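Local coordinates for protein 3-oxo-glucose-6-phosphate:glutamate aminotransferase (Bacillus subtilis subsp. subtilis, PDB 4K2M) that catalyses the reversible, pyridoxal phosphate-dependent transfer of an amino group between glutamate and 3-dehydro-glucose 6-phosphate, giving kanosamine 6-phosphate for antibiotic biosynthesis, at residues Phe108-Lys118 with Leu234-Phe245; Ala225-Asp233 with Glu346-Pro354. All coordinates share one frame; numbering follows the deposited sequence.

Contact 1. Residues Phe108-Lys118 with Leu234-Phe245; sequences FEKVLSTYLHK and LGKYADITTLSF. With O1G (3-deoxy-3-[(E)-({3-hydroxy-2-methyl-5-[(phosphonooxy)methyl]pyridin-4-yl}methylidene)amino]-6-O-phosphono-alpha-D-gluco pyranose), chain C.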
loop_
_atom_site.group_PDB
_atom_site.type_symbol
_atom_site.label_atom_id
_atom_site.label_comp_id
_atom_site.label_asym_id
_atom_site.label_seq_id
_atom_site.Cartn_x
_atom_site.Cartn_y
_atom_site.Cartn_z
ATOM N N PHE A 108 -4.160 -10.154 13.186
ATOM C CA PHE A 108 -3.692 -8.814 13.537
ATOM C C PHE A 108 -4.897 -7.912 13.829
ATOM O O PHE A 108 -4.906 -7.144 14.806
ATOM C CB PHE A 108 -2.823 -8.250 12.401
ATOM C CG PHE A 108 -2.256 -6.887 12.683
ATOM C CD1 PHE A 108 -1.409 -6.675 13.768
ATOM C CD2 PHE A 108 -2.559 -5.820 11.861
ATOM C CE1 PHE A 108 -0.878 -5.408 14.015
ATOM C CE2 PHE A 108 -2.034 -4.543 12.103
ATOM C CZ PHE A 108 -1.188 -4.341 13.173
ATOM N N GLU A 109 -5.940 -8.028 13.009
ATOM C CA GLU A 109 -7.150 -7.235 13.260
ATOM C C GLU A 109 -7.795 -7.622 14.588
ATOM O O GLU A 109 -8.224 -6.757 15.352
ATOM C CB GLU A 109 -8.133 -7.342 12.102
ATOM C CG GLU A 109 -7.604 -6.709 10.806
ATOM C CD GLU A 109 -8.472 -7.038 9.609
ATOM O OE1 GLU A 109 -9.101 -8.125 9.619
ATOM O OE2 GLU A 109 -8.521 -6.219 8.654
ATOM N N LYS A 110 -7.830 -8.922 14.877
ATOM C CA LYS A 110 -8.352 -9.397 16.155
ATOM C C LYS A 110 -7.557 -8.878 17.369
ATOM O O LYS A 110 -8.134 -8.462 18.382
ATOM C CB LYS A 110 -8.408 -10.932 16.171
ATOM C CG LYS A 110 -9.031 -11.487 17.439
ATOM C CD LYS A 110 -10.352 -10.774 17.744
ATOM C CE LYS A 110 -10.718 -10.887 19.218
ATOM N NZ LYS A 110 -10.725 -12.307 19.674
ATOM N N VAL A 111 -6.234 -8.886 17.274
ATOM C CA VAL A 111 -5.402 -8.372 18.361
ATOM C C VAL A 111 -5.623 -6.865 18.570
ATOM O O VAL A 111 -5.698 -6.366 19.705
ATOM C CB VAL A 111 -3.913 -8.662 18.076
ATOM C CG1 VAL A 111 -3.053 -7.708 18.835
ATOM C CG2 VAL A 111 -3.568 -10.095 18.454
ATOM N N LEU A 112 -5.740 -6.135 17.469
ATOM C CA LEU A 112 -6.046 -4.710 17.544
ATOM C C LEU A 112 -7.420 -4.453 18.141
ATOM O O LEU A 112 -7.614 -3.497 18.903
ATOM C CB LEU A 112 -5.973 -4.079 16.145
ATOM C CG LEU A 112 -4.557 -3.935 15.583
ATOM C CD1 LEU A 112 -4.634 -3.448 14.130
ATOM C CD2 LEU A 112 -3.739 -2.949 16.424
ATOM N N SER A 113 -8.387 -5.289 17.769
ATOM C CA SER A 113 -9.758 -5.164 18.265
ATOM C C SER A 113 -9.770 -5.260 19.784
ATOM O O SER A 113 -10.404 -4.458 20.467
ATOM C CB SER A 113 -10.633 -6.262 17.651
ATOM O OG SER A 113 -11.853 -6.406 18.355
ATOM N N THR A 114 -9.034 -6.231 20.302
ATOM C CA THR A 114 -8.938 -6.432 21.746
ATOM C C THR A 114 -8.207 -5.282 22.429
ATOM O O THR A 114 -8.634 -4.777 23.478
ATOM C CB THR A 114 -8.235 -7.748 22.059
ATOM O OG1 THR A 114 -8.977 -8.822 21.468
ATOM C CG2 THR A 114 -8.127 -7.962 23.572
ATOM N N TYR A 115 -7.111 -4.850 21.821
ATOM C CA TYR A 115 -6.325 -3.758 22.380
ATOM C C TYR A 115 -7.106 -2.453 22.415
ATOM O O TYR A 115 -7.092 -1.745 23.420
ATOM C CB TYR A 115 -5.039 -3.606 21.579
ATOM C CG TYR A 115 -4.118 -2.492 22.021
ATOM C CD1 TYR A 115 -3.355 -2.604 23.183
ATOM C CD2 TYR A 115 -3.976 -1.344 21.245
ATOM C CE1 TYR A 115 -2.484 -1.591 23.569
ATOM C CE2 TYR A 115 -3.112 -0.324 21.622
ATOM C CZ TYR A 115 -2.370 -0.455 22.777
ATOM O OH TYR A 115 -1.508 0.551 23.147
ATOM N N LEU A 116 -7.806 -2.141 21.324
ATOM C CA LEU A 116 -8.554 -0.896 21.225
ATOM C C LEU A 116 -9.923 -0.945 21.899
ATOM O O LEU A 116 -10.563 0.092 22.052
ATOM C CB LEU A 116 -8.740 -0.522 19.750
ATOM C CG LEU A 116 -7.474 -0.251 18.943
ATOM C CD1 LEU A 116 -7.807 -0.102 17.453
ATOM C CD2 LEU A 116 -6.788 1.004 19.450
ATOM N N HIS A 117 -10.365 -2.143 22.290
ATOM C CA HIS A 117 -11.747 -2.354 22.751
ATOM C C HIS A 117 -12.756 -1.833 21.731
ATOM O O HIS A 117 -13.725 -1.147 22.085
ATOM C CB HIS A 117 -12.009 -1.701 24.122
ATOM C CG HIS A 117 -11.101 -2.189 25.212
ATOM N ND1 HIS A 117 -11.159 -3.473 25.714
ATOM C CD2 HIS A 117 -10.114 -1.564 25.897
ATOM C CE1 HIS A 117 -10.245 -3.616 26.659
ATOM N NE2 HIS A 117 -9.597 -2.473 26.788
ATOM N N LYS A 118 -12.512 -2.143 20.456
ATOM C CA LYS A 118 -13.440 -1.802 19.382
ATOM C C LYS A 118 -13.825 -3.114 18.721
ATOM O O LYS A 118 -12.971 -3.987 18.533
ATOM C CB LYS A 118 -12.754 -0.879 18.362
ATOM C CG LYS A 118 -12.623 0.574 18.826
ATOM C CD LYS A 118 -13.987 1.251 18.816
ATOM C CE LYS A 118 -13.925 2.658 19.403
ATOM N NZ LYS A 118 -15.262 3.332 19.331
ATOM N N LEU A 234 -9.047 5.726 23.681
ATOM C CA LEU A 234 -9.034 6.068 22.263
ATOM C C LEU A 234 -10.290 5.521 21.591
ATOM O O LEU A 234 -10.606 4.332 21.716
ATOM C CB LEU A 234 -7.792 5.474 21.595
ATOM C CG LEU A 234 -7.579 5.908 20.148
ATOM C CD1 LEU A 234 -7.370 7.424 20.111
ATOM C CD2 LEU A 234 -6.389 5.175 19.565
ATOM N N GLY A 235 -11.028 6.389 20.903
ATOM C CA GLY A 235 -12.211 5.949 20.189
ATOM C C GLY A 235 -13.504 5.953 20.975
ATOM O O GLY A 235 -14.564 5.659 20.406
ATOM N N LYS A 236 -13.442 6.293 22.260
ATOM C CA LYS A 236 -14.646 6.261 23.092
ATOM C C LYS A 236 -15.786 7.070 22.503
ATOM O O LYS A 236 -16.937 6.619 22.480
ATOM C CB LYS A 236 -14.333 6.768 24.498
ATOM C CG LYS A 236 -15.538 6.746 25.439
ATOM C CD LYS A 236 -15.083 6.933 26.879
ATOM C CE LYS A 236 -16.271 7.032 27.825
ATOM N NZ LYS A 236 -15.807 7.367 29.201
ATOM N N TYR A 237 -15.460 8.258 22.003
ATOM C CA TYR A 237 -16.472 9.160 21.490
ATOM C C TYR A 237 -16.466 9.304 19.969
ATOM O O TYR A 237 -17.133 10.183 19.429
ATOM C CB TYR A 237 -16.288 10.536 22.122
ATOM C CG TYR A 237 -16.467 10.529 23.622
ATOM C CD1 TYR A 237 -17.723 10.332 24.192
ATOM C CD2 TYR A 237 -15.385 10.740 24.468
ATOM C CE1 TYR A 237 -17.885 10.339 25.576
ATOM C CE2 TYR A 237 -15.536 10.745 25.845
ATOM C CZ TYR A 237 -16.789 10.552 26.390
ATOM O OH TYR A 237 -16.933 10.559 27.762
ATOM N N ALA A 238 -15.719 8.450 19.273
ATOM C CA ALA A 238 -15.648 8.541 17.808
ATOM C C ALA A 238 -16.482 7.469 17.109
ATOM O O ALA A 238 -16.621 6.348 17.621
ATOM C CB ALA A 238 -14.200 8.448 17.349
ATOM N N ASP A 239 -17.027 7.797 15.938
ATOM C CA ASP A 239 -17.691 6.779 15.120
ATOM C C ASP A 239 -16.662 5.884 14.442
ATOM O O ASP A 239 -16.824 4.665 14.380
ATOM C CB ASP A 239 -18.570 7.435 14.073
ATOM C CG ASP A 239 -19.648 8.278 14.695
ATOM O OD1 ASP A 239 -20.492 7.685 15.399
ATOM O OD2 ASP A 239 -19.634 9.517 14.499
ATOM N N ILE A 240 -15.607 6.511 13.937
ATOM C CA ILE A 240 -14.464 5.790 13.382
ATOM C C ILE A 240 -13.156 6.310 13.956
ATOM O O ILE A 240 -12.978 7.514 14.110
ATOM C CB ILE A 240 -14.421 5.926 11.847
ATOM C CG1 ILE A 240 -15.518 5.060 11.229
ATOM C CG2 ILE A 240 -13.023 5.544 11.281
ATOM C CD1 ILE A 240 -15.346 4.799 9.757
ATOM N N THR A 241 -12.243 5.392 14.262
ATOM C CA THR A 241 -10.886 5.739 14.677
ATOM C C THR A 241 -9.913 5.276 13.589
ATOM O O THR A 241 -10.019 4.153 13.099
ATOM C CB THR A 241 -10.540 5.005 15.992
ATOM O OG1 THR A 241 -11.415 5.464 17.042
ATOM C CG2 THR A 241 -9.083 5.240 16.404
ATOM N N THR A 242 -8.951 6.110 13.210
ATOM C CA THR A 242 -7.965 5.659 12.232
ATOM C C THR A 242 -6.574 5.611 12.847
ATOM O O THR A 242 -6.215 6.460 13.661
ATOM C CB THR A 242 -7.946 6.553 10.997
ATOM O OG1 THR A 242 -7.563 7.878 11.390
ATOM C CG2 THR A 242 -9.325 6.597 10.370
ATOM N N LEU A 243 -5.792 4.621 12.425
ATOM C CA LEU A 243 -4.429 4.450 12.897
ATOM C C LEU A 243 -3.493 4.383 11.708
ATOM O O LEU A 243 -3.908 4.009 10.616
ATOM C CB LEU A 243 -4.295 3.145 13.685
ATOM C CG LEU A 243 -5.063 3.105 15.012
ATOM C CD1 LEU A 243 -5.001 1.716 15.629
ATOM C CD2 LEU A 243 -4.491 4.127 15.991
ATOM N N SER A 244 -2.227 4.739 11.938
ATOM C CA SER A 244 -1.148 4.486 10.978
ATOM C C SER A 244 -0.149 3.555 11.618
ATOM O O SER A 244 0.132 3.679 12.822
ATOM C CB SER A 244 -0.399 5.768 10.624
ATOM O OG SER A 244 0.752 5.453 9.849
ATOM N N PHE A 245 0.392 2.631 10.825
ATOM C CA PHE A 245 1.483 1.757 11.274
ATOM C C PHE A 245 2.698 2.006 10.412
ATOM O O PHE A 245 3.522 1.125 10.185
ATOM C CB PHE A 245 1.079 0.276 11.211
ATOM C CG PHE A 245 -0.199 -0.017 11.935
ATOM C CD1 PHE A 245 -0.366 0.371 13.260
ATOM C CD2 PHE A 245 -1.251 -0.634 11.277
ATOM C CE1 PHE A 245 -1.565 0.115 13.925
ATOM C CE2 PHE A 245 -2.446 -0.896 11.931
ATOM C CZ PHE A 245 -2.606 -0.524 13.255
HETATM P P O1G C . 0.208 7.154 6.720
HETATM C C3A O1G C . -0.011 11.605 10.447
HETATM O O3 O1G C . 1.107 11.991 11.107
HETATM C C1 O1G C . 6.009 12.014 8.418
HETATM N "N1'" O1G C . -2.356 11.632 10.133
HETATM C C2 O1G C . 4.590 12.049 8.991
HETATM O O2 O1G C . 4.787 12.525 10.365
HETATM C C9A O1G C . -1.283 12.052 10.822
HETATM C C2A O1G C . -1.513 12.991 11.994
HETATM C C3 O1G C . 3.879 10.685 8.963
HETATM N "N3'" O1G C . 2.476 10.996 9.291
HETATM O O1 O1G C . 6.917 11.313 9.283
HETATM C C4 O1G C . 4.042 9.971 7.607
HETATM O O4 O1G C . 3.747 8.606 7.964
HETATM C C4A O1G C . 0.142 10.743 9.376
HETATM C C4B O1G C . 1.476 10.277 8.943
HETATM C C5 O1G C . 5.523 9.993 7.233
HETATM O O5 O1G C . 6.023 11.333 7.156
HETATM C C5A O1G C . -0.987 10.327 8.676
HETATM C C5T O1G C . -1.013 9.383 7.463
HETATM C C6 O1G C . 5.805 9.508 5.838
HETATM C C6A O1G C . -2.228 10.797 9.078
HETATM O OP1 O1G C . -0.673 7.291 5.496
HETATM O OP2 O1G C . 0.166 5.788 7.320
HETATM O OP3 O1G C . 1.619 7.739 6.481
HETATM O OP4 O1G C . -0.512 8.086 7.861
HETATM O O6 O1G C . 7.132 9.277 5.551
HETATM P "P'" O1G C . 7.561 8.098 4.544
HETATM O OP6 O1G C . 7.099 6.814 5.200
HETATM O OP7 O1G C . 6.926 8.357 3.197
HETATM O OP8 O1G C . 9.085 8.244 4.519
HETATM O O HOH W 1 -9.373 2.356 22.912
HETATM O O HOH W 2 -17.255 3.234 16.969
HETATM O O HOH W 3 -14.124 4.406 16.591
#

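Contact 2. Residues Ala225-Asp233 with Glu346-Pro354; sequences ACQGIGLTD and EDHVWHLFP. With O1G (3-deoxy-3-[(E)-({3-hydroxy-2-methyl-5-[(phosphonooxy)methyl]pyridin-4-yl}methylidene)amino]-6-O-phosphono-alpha-D-gluco pyranose), chain C; EDO (1,2-ethanediol), chain D.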
loop_
_atom_site.group_PDB
_atom_site.type_symbol
_atom_site.label_atom_id
_atom_site.label_comp_id
_atom_site.label_asym_id
_atom_site.label_seq_id
_atom_site.Cartn_x
_atom_site.Cartn_y
_atom_site.Cartn_z
ATOM N N ALA A 225 -6.138 9.290 14.587
ATOM C CA ALA A 225 -5.298 8.917 15.713
ATOM C C ALA A 225 -4.040 8.268 15.162
ATOM O O ALA A 225 -3.428 7.407 15.811
ATOM C CB ALA A 225 -6.043 7.952 16.628
ATOM N N CYS A 226 -3.652 8.664 13.949
ATOM C CA CYS A 226 -2.488 8.032 13.331
ATOM C C CYS A 226 -1.201 8.158 14.154
ATOM O O CYS A 226 -0.316 7.288 14.070
ATOM C CB CYS A 226 -2.301 8.514 11.891
ATOM S SG CYS A 226 -3.616 7.890 10.803
ATOM N N GLN A 227 -1.118 9.195 14.994
ATOM C CA GLN A 227 0.050 9.369 15.873
ATOM C C GLN A 227 -0.256 9.026 17.333
ATOM O O GLN A 227 0.560 9.284 18.209
ATOM C CB GLN A 227 0.541 10.819 15.816
ATOM C CG GLN A 227 1.174 11.193 14.475
ATOM C CD GLN A 227 1.638 12.643 14.432
ATOM O OE1 GLN A 227 1.633 13.338 15.449
ATOM N NE2 GLN A 227 2.033 13.106 13.249
ATOM N N GLY A 228 -1.430 8.460 17.591
ATOM C CA GLY A 228 -1.917 8.338 18.958
ATOM C C GLY A 228 -2.135 6.936 19.522
ATOM O O GLY A 228 -2.815 6.796 20.550
ATOM N N ILE A 229 -1.579 5.903 18.901
ATOM C CA ILE A 229 -1.774 4.557 19.461
ATOM C C ILE A 229 -1.266 4.472 20.904
ATOM O O ILE A 229 -0.158 4.931 21.210
ATOM C CB ILE A 229 -1.173 3.439 18.593
ATOM C CG1 ILE A 229 -1.721 2.082 19.058
ATOM C CG2 ILE A 229 0.364 3.465 18.621
ATOM C CD1 ILE A 229 -1.452 0.926 18.113
ATOM N N GLY A 230 -2.099 3.905 21.781
ATOM C CA GLY A 230 -1.776 3.761 23.202
ATOM C C GLY A 230 -2.585 4.725 24.069
ATOM O O GLY A 230 -2.632 4.594 25.293
ATOM N N LEU A 231 -3.228 5.721 23.455
ATOM C CA LEU A 231 -4.025 6.677 24.232
ATOM C C LEU A 231 -5.175 5.980 24.951
ATOM O O LEU A 231 -5.920 5.207 24.357
ATOM C CB LEU A 231 -4.579 7.810 23.355
ATOM C CG LEU A 231 -3.597 8.900 22.915
ATOM C CD1 LEU A 231 -4.260 9.791 21.865
ATOM C CD2 LEU A 231 -3.202 9.744 24.106
ATOM N N THR A 232 -5.294 6.229 26.249
ATOM C CA THR A 232 -6.400 5.699 27.032
ATOM C C THR A 232 -7.728 6.228 26.492
ATOM O O THR A 232 -7.861 7.423 26.177
ATOM C CB THR A 232 -6.232 6.094 28.498
ATOM O OG1 THR A 232 -5.127 5.362 29.040
ATOM C CG2 THR A 232 -7.496 5.788 29.306
ATOM N N ASP A 233 -8.693 5.318 26.363
ATOM C CA ASP A 233 -10.040 5.637 25.886
ATOM C C ASP A 233 -10.057 6.115 24.450
ATOM O O ASP A 233 -10.984 6.804 24.033
ATOM C CB ASP A 233 -10.715 6.672 26.786
ATOM C CG ASP A 233 -11.116 6.098 28.117
ATOM O OD1 ASP A 233 -11.306 4.868 28.194
ATOM O OD2 ASP A 233 -11.230 6.881 29.078
ATOM N N GLU A 346 -1.901 12.602 31.270
ATOM C CA GLU A 346 -2.176 11.187 31.070
ATOM C C GLU A 346 -2.717 10.899 29.682
ATOM O O GLU A 346 -2.824 9.739 29.293
ATOM C CB GLU A 346 -3.192 10.711 32.107
ATOM C CG GLU A 346 -2.664 10.801 33.524
ATOM C CD GLU A 346 -3.723 10.491 34.564
ATOM O OE1 GLU A 346 -3.374 9.877 35.596
ATOM O OE2 GLU A 346 -4.897 10.867 34.344
ATOM N N ASP A 347 -3.068 11.951 28.947
ATOM C CA ASP A 347 -3.700 11.783 27.640
ATOM C C ASP A 347 -2.738 12.136 26.509
ATOM O O ASP A 347 -3.095 12.867 25.587
ATOM C CB ASP A 347 -4.990 12.618 27.535
ATOM C CG ASP A 347 -4.745 14.109 27.703
ATOM O OD1 ASP A 347 -3.652 14.485 28.184
ATOM O OD2 ASP A 347 -5.651 14.912 27.356
ATOM N N HIS A 348 -1.524 11.602 26.579
ATOM C CA HIS A 348 -0.490 11.889 25.582
ATOM C C HIS A 348 0.356 10.622 25.448
ATOM O O HIS A 348 0.657 9.972 26.452
ATOM C CB HIS A 348 0.404 13.036 26.098
ATOM C CG HIS A 348 1.050 13.864 25.022
ATOM N ND1 HIS A 348 1.714 13.319 23.944
ATOM C CD2 HIS A 348 1.156 15.210 24.893
ATOM C CE1 HIS A 348 2.182 14.297 23.182
ATOM N NE2 HIS A 348 1.862 15.450 23.738
ATOM N N VAL A 349 0.732 10.257 24.220
ATOM C CA VAL A 349 1.632 9.121 24.036
ATOM C C VAL A 349 2.995 9.527 23.474
ATOM O O VAL A 349 3.825 8.677 23.179
ATOM C CB VAL A 349 1.016 7.974 23.204
ATOM C CG1 VAL A 349 -0.158 7.351 23.937
ATOM C CG2 VAL A 349 0.582 8.469 21.796
ATOM N N TRP A 350 3.211 10.829 23.328
ATOM C CA TRP A 350 4.548 11.360 23.090
ATOM C C TRP A 350 5.155 10.827 21.811
ATOM O O TRP A 350 6.292 10.359 21.783
ATOM C CB TRP A 350 5.456 11.082 24.300
ATOM C CG TRP A 350 4.833 11.600 25.568
ATOM C CD1 TRP A 350 4.298 10.855 26.588
ATOM C CD2 TRP A 350 4.645 12.973 25.927
ATOM N NE1 TRP A 350 3.781 11.696 27.563
ATOM C CE2 TRP A 350 3.987 12.998 27.176
ATOM C CE3 TRP A 350 4.969 14.192 25.309
ATOM C CZ2 TRP A 350 3.656 14.191 27.828
ATOM C CZ3 TRP A 350 4.631 15.380 25.953
ATOM C CH2 TRP A 350 3.984 15.369 27.202
ATOM N N HIS A 351 4.387 10.914 20.728
ATOM C CA HIS A 351 4.944 10.585 19.426
ATOM C C HIS A 351 5.995 11.628 19.016
ATOM O O HIS A 351 7.055 11.290 18.480
ATOM C CB HIS A 351 3.843 10.535 18.368
ATOM C CG HIS A 351 4.373 10.298 16.992
ATOM N ND1 HIS A 351 5.025 9.137 16.639
ATOM C CD2 HIS A 351 4.382 11.086 15.891
ATOM C CE1 HIS A 351 5.399 9.212 15.373
ATOM N NE2 HIS A 351 5.024 10.384 14.897
ATOM N N LEU A 352 5.671 12.900 19.251
ATOM C CA LEU A 352 6.593 14.013 19.055
ATOM C C LEU A 352 6.575 14.842 20.326
ATOM O O LEU A 352 5.592 14.805 21.066
ATOM C CB LEU A 352 6.184 14.851 17.828
ATOM C CG LEU A 352 6.451 14.135 16.488
ATOM C CD1 LEU A 352 5.452 14.537 15.374
ATOM C CD2 LEU A 352 7.891 14.360 16.017
ATOM N N PHE A 353 7.656 15.581 20.583
ATOM C CA PHE A 353 7.781 16.349 21.824
ATOM C C PHE A 353 7.941 17.822 21.487
ATOM O O PHE A 353 9.039 18.265 21.122
ATOM C CB PHE A 353 8.993 15.896 22.657
ATOM C CG PHE A 353 9.065 16.578 23.993
ATOM C CD1 PHE A 353 8.377 16.050 25.082
ATOM C CD2 PHE A 353 9.766 17.782 24.150
ATOM C CE1 PHE A 353 8.388 16.696 26.320
ATOM C CE2 PHE A 353 9.794 18.430 25.393
ATOM C CZ PHE A 353 9.090 17.884 26.475
ATOM N N PRO A 354 6.848 18.583 21.588
ATOM C CA PRO A 354 6.906 19.997 21.194
ATOM C C PRO A 354 7.129 20.933 22.362
ATOM O O PRO A 354 6.450 20.835 23.401
ATOM C CB PRO A 354 5.515 20.249 20.606
ATOM C CG PRO A 354 4.616 19.318 21.378
ATOM C CD PRO A 354 5.465 18.101 21.766
HETATM P P O1G C . 0.208 7.154 6.720
HETATM C C3A O1G C . -0.011 11.605 10.447
HETATM O O3 O1G C . 1.107 11.991 11.107
HETATM C C1 O1G C . 6.009 12.014 8.418
HETATM N "N1'" O1G C . -2.356 11.632 10.133
HETATM C C2 O1G C . 4.590 12.049 8.991
HETATM O O2 O1G C . 4.787 12.525 10.365
HETATM C C9A O1G C . -1.283 12.052 10.822
HETATM C C2A O1G C . -1.513 12.991 11.994
HETATM C C3 O1G C . 3.879 10.685 8.963
HETATM N "N3'" O1G C . 2.476 10.996 9.291
HETATM O O1 O1G C . 6.917 11.313 9.283
HETATM C C4 O1G C . 4.042 9.971 7.607
HETATM O O4 O1G C . 3.747 8.606 7.964
HETATM C C4A O1G C . 0.142 10.743 9.376
HETATM C C4B O1G C . 1.476 10.277 8.943
HETATM C C5 O1G C . 5.523 9.993 7.233
HETATM O O5 O1G C . 6.023 11.333 7.156
HETATM C C5A O1G C . -0.987 10.327 8.676
HETATM C C5T O1G C . -1.013 9.383 7.463
HETATM C C6 O1G C . 5.805 9.508 5.838
HETATM C C6A O1G C . -2.228 10.797 9.078
HETATM O OP1 O1G C . -0.673 7.291 5.496
HETATM O OP2 O1G C . 0.166 5.788 7.320
HETATM O OP3 O1G C . 1.619 7.739 6.481
HETATM O OP4 O1G C . -0.512 8.086 7.861
HETATM O O6 O1G C . 7.132 9.277 5.551
HETATM P "P'" O1G C . 7.561 8.098 4.544
HETATM O OP6 O1G C . 7.099 6.814 5.200
HETATM O OP7 O1G C . 6.926 8.357 3.197
HETATM O OP8 O1G C . 9.085 8.244 4.519
HETATM C C1 EDO D . 4.319 23.344 24.558
HETATM O O1 EDO D . 4.039 22.050 24.026
HETATM C C2 EDO D . 2.998 24.110 24.669
HETATM O O2 EDO D . 2.131 23.405 25.560
#

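Contact 1. Residues Phe108-Lys118 with Leu234-Phe245
F108 presents the edge of its ring to one face of F245, a T-shaped pair with centroids 5.4 Å apart and planes at 72°. The nearest atoms are the two ring carbons CE2 of F108 and CE2 of F245, at 3.7 Å. L112, one turn on, fits its CD1 against CZ of F245, also at 3.7 Å, while the same methyl lies over a face of the F108 ring, so one branched aliphatic tip fills the angle between two aromatics. L116 continues this apolar ridge: its CD1 meets CD1 of L243 tip to tip at 3.8 Å, and its CD2 runs alongside CD2 of L234 at 4.2 Å.

This is helix 103-116 laid over strand 240-244 in the mixed seven-stranded sheet of the aspartate aminotransferase fold. At its C-terminal end the strand carries S244, a small hydroxyl residue whose OG gives a 2.6 Å bond to OP2 of the cofactor phosphate and is itself bonded by the backbone N of N246.

The helix closes with a Schellman motif, H117 having positive phi, and K118, just beyond it, directs its side chain toward 234-245. From CB the chain bends at chi2 (-72°) and then runs straight to NZ; the side chain also packs on A261 of strand 258-262. CE lies 3.2 Å from the carbonyl O of G235, close over a residue that has no side chain on that side to meet it. Lysine is long enough to bring NZ to that same O, donating at 2.7 Å from 45° above the carbonyl plane, while A238 N reaches it from the opposite face to close a type I turn. Two waters also accept from NZ, one weakly; the latter donates to OG1 of T241, which is bonded to E223 as well.

Contact 2. Residues Ala225-Asp233 with Glu346-Pro354
The loop that follows strand 220-224 forms part of the cofactor pocket of this aminotransferase, and residues 346-354, which lead into the antiparallel pair 353-356 and 412-415, pack against it. Q227 reaches from the loop with its chain extended beyond CG (chi2 179°), bringing NE2 to the 3-hydroxyl oxygen O3 of the pyridoxal ring, to which it donates at 2.6 Å and 145°. OE1 at the other end of the amide accepts from Y201 N, so two bonds fix its rotation; glutamine suits the place because it supplies both a donor and an acceptor. H351 crosses this side chain roughly squarely, with amide and ring planes 41° apart and its CD2 3.5 Å from CD of Q227. The imidazole in turn is fixed by a bond between its ND1 and N250 OD1.

Further along, the forked V349 lies mostly against backbone, with L231 as its side-chain neighbour. CG1 sits 3.5 Å from L231 N, and CG2 is 3.7 Å from Q227 O and 3.8 Å from G228 CA. The loop makes a type II turn here, G228 to L231; G230, at its third position, has the positive phi that glycine takes readily, and the absence of a side chain lets V349 CG1 come close. L231 crosses V349 and sends CD2 over the backbone at D347, 3.4 Å from its carbonyl carbon. On the residues flanking V349, W350 CE3 lies over the face of the H348 ring, and W350 N donates to H348 ND1.

Around this core, S13 at the start of helix 13-24 touches both L231 and V349, helix 312-329 meets V349 through N316 and W350 through L320 and A323, and strand 412-415 covers L352 with H414.

How the contacts relate
Contacts 1 and 2 lie with centres about 14 Å apart and meet where strand 240-244 runs beside the loop that leaves strand 220-224. T242 O and A225 N, 3.0 Å apart, probably share a hydrogen bond between strand 240-244 and the start of the loop 225-233. S244 CB and C226 CB are 3.6 Å apart, while Y115 OH of the helix packs 3.2 Å from G230 CA. One segment of each contact touches the cofactor part of O1G: 234-245 supplies a hydrogen-bond donor to the phosphate through S244, and 225-233 one to the ring hydroxyl oxygen O3 through Q227. T128 and Y381 of this chain, with T100, Y276 and K284 of the second subunit, add further bonds to the external aldimine.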